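Local coordinates for protein prenylcyclase (Actinoplanes teichomyceticus, PDB 6IJ1) that probably cyclises a prenyl chain, resembling terpene cyclases in its largely helical architecture, at residues P39-I44 against G80-E85; D28-D33 against W43-V48. All coordinates share one frame; numbering follows the deposited sequence.

Contact 1: P39-I44 against G80-E85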
loop_
_atom_site.group_PDB
_atom_site.type_symbol
_atom_site.label_atom_id
_atom_site.label_comp_id
_atom_site.label_asym_id
_atom_site.label_seq_id
_atom_site.Cartn_x
_atom_site.Cartn_y
_atom_site.Cartn_z
ATOM N N PRO A 39 -9.406 -8.019 12.268
ATOM C CA PRO A 39 -8.975 -6.940 11.398
ATOM C C PRO A 39 -7.571 -6.417 11.732
ATOM O O PRO A 39 -7.042 -6.721 12.768
ATOM C CB PRO A 39 -10.015 -5.859 11.699
ATOM C CG PRO A 39 -10.363 -6.090 13.148
ATOM C CD PRO A 39 -10.287 -7.588 13.346
ATOM N N SER A 40 -6.995 -5.680 10.790
ATOM C CA SER A 40 -5.683 -5.041 11.024
ATOM C C SER A 40 -5.940 -3.716 11.734
ATOM O O SER A 40 -6.916 -3.068 11.397
ATOM C CB SER A 40 -4.977 -4.789 9.724
ATOM O OG SER A 40 -3.977 -3.800 9.892
ATOM N N ASP A 41 -5.084 -3.350 12.685
ATOM C CA ASP A 41 -5.238 -2.027 13.338
ATOM C C ASP A 41 -4.101 -1.082 12.924
ATOM O O ASP A 41 -4.386 -0.103 12.268
ATOM C CB ASP A 41 -5.406 -2.112 14.859
ATOM C CG ASP A 41 -4.486 -3.089 15.565
ATOM O OD1 ASP A 41 -3.420 -3.398 15.039
ATOM O OD2 ASP A 41 -4.855 -3.511 16.659
ATOM N N ASP A 42 -2.858 -1.401 13.279
ATOM C CA ASP A 42 -1.719 -0.474 13.026
ATOM C C ASP A 42 -1.521 -0.184 11.533
ATOM O O ASP A 42 -1.420 0.976 11.168
ATOM C CB ASP A 42 -0.454 -0.960 13.735
ATOM C CG ASP A 42 -0.615 -0.965 15.245
ATOM O OD1 ASP A 42 -1.583 -0.396 15.726
ATOM O OD2 ASP A 42 0.239 -1.530 15.905
ATOM N N TRP A 43 -1.425 -1.222 10.713
ATOM C CA TRP A 43 -1.238 -1.020 9.278
ATOM C C TRP A 43 -2.340 -0.141 8.713
ATOM O O TRP A 43 -2.085 0.897 8.081
ATOM C CB TRP A 43 -1.168 -2.378 8.583
ATOM C CG TRP A 43 -1.372 -2.281 7.091
ATOM C CD1 TRP A 43 -0.834 -1.348 6.205
ATOM C CD2 TRP A 43 -2.165 -3.166 6.284
ATOM N NE1 TRP A 43 -1.248 -1.632 4.916
ATOM C CE2 TRP A 43 -2.064 -2.739 4.952
ATOM C CE3 TRP A 43 -2.964 -4.285 6.585
ATOM C CZ2 TRP A 43 -2.735 -3.383 3.887
ATOM C CZ3 TRP A 43 -3.609 -4.948 5.527
ATOM C CH2 TRP A 43 -3.519 -4.484 4.197
ATOM N N ILE A 44 -3.610 -0.524 8.935
ATOM C CA ILE A 44 -4.705 0.217 8.314
ATOM C C ILE A 44 -4.832 1.617 8.890
ATOM O O ILE A 44 -5.141 2.558 8.159
ATOM C CB ILE A 44 -6.020 -0.592 8.480
ATOM C CG1 ILE A 44 -5.921 -1.856 7.618
ATOM C CG2 ILE A 44 -7.265 0.202 8.104
ATOM C CD1 ILE A 44 -5.827 -1.577 6.071
ATOM N N GLY A 80 9.356 -2.072 15.329
ATOM C CA GLY A 80 8.373 -2.276 14.276
ATOM C C GLY A 80 6.919 -2.167 14.701
ATOM O O GLY A 80 6.551 -2.085 15.888
ATOM N N TRP A 81 6.049 -2.180 13.676
ATOM C CA TRP A 81 4.596 -2.287 13.839
ATOM C C TRP A 81 4.104 -3.456 13.010
ATOM O O TRP A 81 4.882 -4.063 12.281
ATOM C CB TRP A 81 3.928 -1.021 13.380
ATOM C CG TRP A 81 4.096 0.160 14.321
ATOM C CD1 TRP A 81 3.159 0.643 15.210
ATOM C CD2 TRP A 81 5.210 1.079 14.348
ATOM N NE1 TRP A 81 3.680 1.790 15.837
ATOM C CE2 TRP A 81 4.905 2.057 15.314
ATOM C CE3 TRP A 81 6.424 1.150 13.651
ATOM C CZ2 TRP A 81 5.777 3.144 15.588
ATOM C CZ3 TRP A 81 7.315 2.236 13.940
ATOM C CH2 TRP A 81 6.960 3.184 14.895
ATOM N N ASN A 82 2.793 -3.787 13.151
ATOM C CA ASN A 82 2.279 -5.050 12.595
ATOM C C ASN A 82 0.901 -4.876 11.965
ATOM O O ASN A 82 0.295 -3.822 12.002
ATOM C CB ASN A 82 2.273 -6.155 13.681
ATOM C CG ASN A 82 1.538 -5.735 14.913
ATOM O OD1 ASN A 82 0.526 -5.036 14.893
ATOM N ND2 ASN A 82 2.067 -6.184 16.038
ATOM N N TYR A 83 0.422 -5.971 11.343
ATOM C CA TYR A 83 -0.968 -5.996 10.891
ATOM C C TYR A 83 -1.885 -5.793 12.077
ATOM O O TYR A 83 -2.802 -4.975 12.043
ATOM C CB TYR A 83 -1.228 -7.386 10.207
ATOM C CG TYR A 83 -2.701 -7.765 9.867
ATOM C CD1 TYR A 83 -3.586 -8.237 10.859
ATOM C CD2 TYR A 83 -3.185 -7.636 8.593
ATOM C CE1 TYR A 83 -4.907 -8.560 10.557
ATOM C CE2 TYR A 83 -4.505 -7.973 8.276
ATOM C CZ TYR A 83 -5.355 -8.433 9.259
ATOM O OH TYR A 83 -6.654 -8.744 8.927
ATOM N N SER A 84 -1.669 -6.616 13.114
ATOM C CA SER A 84 -2.320 -6.501 14.413
ATOM C C SER A 84 -1.485 -7.380 15.331
ATOM O O SER A 84 -0.540 -8.026 14.882
ATOM C CB SER A 84 -3.776 -6.991 14.374
ATOM O OG SER A 84 -3.753 -8.417 14.332
ATOM N N GLU A 85 -1.887 -7.466 16.598
ATOM C CA GLU A 85 -1.125 -8.280 17.553
ATOM C C GLU A 85 -1.069 -9.769 17.185
ATOM O O GLU A 85 -0.229 -10.516 17.709
ATOM C CB GLU A 85 -1.753 -8.050 18.929
ATOM C CG GLU A 85 -3.190 -8.559 18.985
ATOM C CD GLU A 85 -3.844 -8.385 20.347
ATOM O OE1 GLU A 85 -3.270 -7.685 21.214
ATOM O OE2 GLU A 85 -4.935 -8.965 20.549
HETATM O O HOH W 1 -6.374 -9.087 14.159
HETATM O O HOH W 2 -1.079 -3.951 16.761
HETATM O O HOH W 3 -3.762 -5.435 17.903
#
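The Y83 ring lies beneath S40, whose CB sits over the centre of one face, 3.5 Å from the ring centroid and 9° off the ring normal, a CH-pi contact. S84 OG and a water are at the edge of the same ring, in its plane. That water ties P39 O to S84 OG. W43 meets Y83 obliquely, with W43 CE3 and Y83 CD2 3.9 Å apart, and has I44 CD1 over one of its own faces. At the edge of the W81 indole, OD2 of D42 lies in the ring plane, 3.7 Å from W81 CD1, with the carboxylate nearly perpendicular to the ring. Y83 starts out pointing away from P39-I44; a chi1 of 169° puts CG beside its own carbonyl carbon and folds the ring back under S40, leaving OH to bond to G38 O and L36 N. Y83 O takes two bonds: S40 OG donates onto a lone pair in the carbonyl plane at 2.7 Å, while D41 N comes in almost in line with the C=O at 2.9 Å. Just before the helix, D41 OD1 also takes D42 N. The W43 N to N82 O bond is weak. W81 ends a segment whose sequence is consistent with a QW motif, as in squalene-hopene cyclases: its indole touches Q75 and donates NE1 to L71 O, and the loop after it docks on the start of helix 42-52.

Contact 2: D28-D33 against W43-V48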
loop_
_atom_site.group_PDB
_atom_site.type_symbol
_atom_site.label_atom_id
_atom_site.label_comp_id
_atom_site.label_asym_id
_atom_site.label_seq_id
_atom_site.Cartn_x
_atom_site.Cartn_y
_atom_site.Cartn_z
ATOM N N ASP A 28 -11.653 5.167 19.813
ATOM C CA ASP A 28 -10.406 5.836 20.160
ATOM C C ASP A 28 -9.745 6.544 18.979
ATOM O O ASP A 28 -8.671 7.135 19.170
ATOM C CB ASP A 28 -9.412 4.850 20.791
ATOM C CG ASP A 28 -8.950 3.757 19.835
ATOM O OD1 ASP A 28 -9.443 3.712 18.679
ATOM O OD2 ASP A 28 -8.094 2.946 20.246
ATOM N N GLY A 29 -10.332 6.509 17.784
ATOM C CA GLY A 29 -9.773 7.207 16.638
ATOM C C GLY A 29 -9.090 6.308 15.615
ATOM O O GLY A 29 -8.729 6.815 14.535
ATOM N N ARG A 30 -8.885 5.028 15.922
ATOM C CA ARG A 30 -8.146 4.174 15.001
ATOM C C ARG A 30 -9.082 3.697 13.874
ATOM O O ARG A 30 -10.299 3.899 13.886
ATOM C CB ARG A 30 -7.506 2.996 15.727
ATOM C CG ARG A 30 -8.446 1.957 16.170
ATOM C CD ARG A 30 -7.812 0.900 17.111
ATOM N NE ARG A 30 -8.620 -0.338 17.113
ATOM C CZ ARG A 30 -9.684 -0.539 17.895
ATOM N NH1 ARG A 30 -10.066 0.419 18.751
ATOM N NH2 ARG A 30 -10.371 -1.683 17.814
ATOM N N TRP A 31 -8.478 3.135 12.825
ATOM C CA TRP A 31 -9.257 2.480 11.778
ATOM C C TRP A 31 -8.817 1.027 11.704
ATOM O O TRP A 31 -7.632 0.700 11.874
ATOM C CB TRP A 31 -9.047 3.131 10.422
ATOM C CG TRP A 31 -9.604 4.493 10.325
ATOM C CD1 TRP A 31 -10.891 4.820 10.029
ATOM C CD2 TRP A 31 -8.903 5.745 10.511
ATOM N NE1 TRP A 31 -11.057 6.196 10.005
ATOM C CE2 TRP A 31 -9.846 6.787 10.301
ATOM C CE3 TRP A 31 -7.565 6.095 10.806
ATOM C CZ2 TRP A 31 -9.512 8.173 10.426
ATOM C CZ3 TRP A 31 -7.233 7.459 10.915
ATOM C CH2 TRP A 31 -8.195 8.475 10.717
ATOM N N VAL A 32 -9.775 0.138 11.393
ATOM C CA VAL A 32 -9.448 -1.277 11.193
ATOM C C VAL A 32 -10.074 -1.758 9.879
ATOM O O VAL A 32 -11.097 -1.240 9.421
ATOM C CB VAL A 32 -9.898 -2.204 12.345
ATOM C CG1 VAL A 32 -9.333 -1.649 13.715
ATOM C CG2 VAL A 32 -11.437 -2.303 12.412
ATOM N N ASP A 33 -9.416 -2.711 9.248
ATOM C CA ASP A 33 -9.975 -3.286 8.024
ATOM C C ASP A 33 -9.360 -4.660 7.820
ATOM O O ASP A 33 -8.409 -5.053 8.486
ATOM C CB ASP A 33 -9.724 -2.388 6.806
ATOM C CG ASP A 33 -10.798 -2.505 5.719
ATOM O OD1 ASP A 33 -11.584 -3.463 5.762
ATOM O OD2 ASP A 33 -10.769 -1.625 4.806
ATOM N N TRP A 43 -1.425 -1.222 10.713
ATOM C CA TRP A 43 -1.238 -1.020 9.278
ATOM C C TRP A 43 -2.340 -0.141 8.713
ATOM O O TRP A 43 -2.085 0.897 8.081
ATOM C CB TRP A 43 -1.168 -2.378 8.583
ATOM C CG TRP A 43 -1.372 -2.281 7.091
ATOM C CD1 TRP A 43 -0.834 -1.348 6.205
ATOM C CD2 TRP A 43 -2.165 -3.166 6.284
ATOM N NE1 TRP A 43 -1.248 -1.632 4.916
ATOM C CE2 TRP A 43 -2.064 -2.739 4.952
ATOM C CE3 TRP A 43 -2.964 -4.285 6.585
ATOM C CZ2 TRP A 43 -2.735 -3.383 3.887
ATOM C CZ3 TRP A 43 -3.609 -4.948 5.527
ATOM C CH2 TRP A 43 -3.519 -4.484 4.197
ATOM N N ILE A 44 -3.610 -0.524 8.935
ATOM C CA ILE A 44 -4.705 0.217 8.314
ATOM C C ILE A 44 -4.832 1.617 8.890
ATOM O O ILE A 44 -5.141 2.558 8.159
ATOM C CB ILE A 44 -6.020 -0.592 8.480
ATOM C CG1 ILE A 44 -5.921 -1.856 7.618
ATOM C CG2 ILE A 44 -7.265 0.202 8.104
ATOM C CD1 ILE A 44 -5.827 -1.577 6.071
ATOM N N THR A 45 -4.640 1.776 10.212
ATOM C CA THR A 45 -4.673 3.114 10.787
ATOM C C THR A 45 -3.630 4.016 10.141
ATOM O O THR A 45 -3.937 5.156 9.800
ATOM C CB THR A 45 -4.440 2.991 12.299
ATOM O OG1 THR A 45 -5.568 2.322 12.903
ATOM C CG2 THR A 45 -4.305 4.361 12.955
ATOM N N ALA A 46 -2.393 3.517 10.032
ATOM C CA ALA A 46 -1.333 4.304 9.394
ATOM C C ALA A 46 -1.686 4.629 7.943
ATOM O O ALA A 46 -1.475 5.751 7.475
ATOM C CB ALA A 46 -0.013 3.571 9.459
ATOM N N TYR A 47 -2.220 3.645 7.203
ATOM C CA TYR A 47 -2.478 3.847 5.781
ATOM C C TYR A 47 -3.590 4.885 5.573
ATOM O O TYR A 47 -3.475 5.793 4.739
ATOM C CB TYR A 47 -2.887 2.478 5.200
ATOM C CG TYR A 47 -3.094 2.494 3.686
ATOM C CD1 TYR A 47 -1.980 2.400 2.870
ATOM C CD2 TYR A 47 -4.362 2.624 3.117
ATOM C CE1 TYR A 47 -2.111 2.452 1.500
ATOM C CE2 TYR A 47 -4.512 2.614 1.736
ATOM C CZ TYR A 47 -3.381 2.508 0.946
ATOM O OH TYR A 47 -3.472 2.499 -0.444
ATOM N N VAL A 48 -4.682 4.756 6.311
ATOM C CA VAL A 48 -5.788 5.715 6.176
ATOM C C VAL A 48 -5.350 7.112 6.611
ATOM O O VAL A 48 -5.621 8.098 5.923
ATOM C CB VAL A 48 -7.001 5.229 7.000
ATOM C CG1 VAL A 48 -8.085 6.298 7.083
ATOM C CG2 VAL A 48 -7.553 3.874 6.374
#
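With chi1 at -68°, W31 carries its indole beside its own backbone N, and V48, at chi1 170°, extends CG1 to meet it. The methyl comes down over the indole, with V48 CG1 3.6 Å from the centroid of the W31 six-membered ring and 15° off its normal, a CH-pi contact. The other face has G29 O above it, displaced toward the rim. Alongside, T45 OG1 lies 2.8 Å from W31 O and hydrogen-bonds to D41 O one turn back. The sequence leading to W31 resembles, and is consistent with, the QW motif of squalene-hopene cyclases, with R25 where that motif has glutamine: W31 touches R25 and its NE1 donates to L21 O of helix 10-23. At the backbone angles of G29 a CB would run into the preceding carbonyl O, and D28 OD1 accepts from R30 N at 3.1 Å in an Asx turn. Putting an alanine at W31 would probably leave V48 CG1 without its aromatic partner, L21 O without its NE1 donor and a gap between the loop and helix 42-52. Farther along, I44 CG2 packs on D33 CB at 3.8 Å, and the D33 carboxylate takes F325 N, just ahead of helix 327-341, on OD1 and H328 N, in its first turn, on OD2.

Overall arrangement
Both contacts hold the first turns of helix 42-52, and their centres are about 8 Å apart; their segments overlap at W43 and I44, but W43 works in contact 1 and I44 in contact 2. Contact 2 is the more buried: an indole, an isoleucine and a valine meet there, and several of its polar groups are satisfied from outside, by L21 of helix 10-23 and by residues around the start of helix 327-341. Contact 1 is partly buried and more polar, with three waters and a carbonyl shared by two donors at the helix start. The loops join where S40 N probably bonds to D33 O, at 2.8 Å, and P39 packs on V32. Each loop carries a QW-like tryptophan.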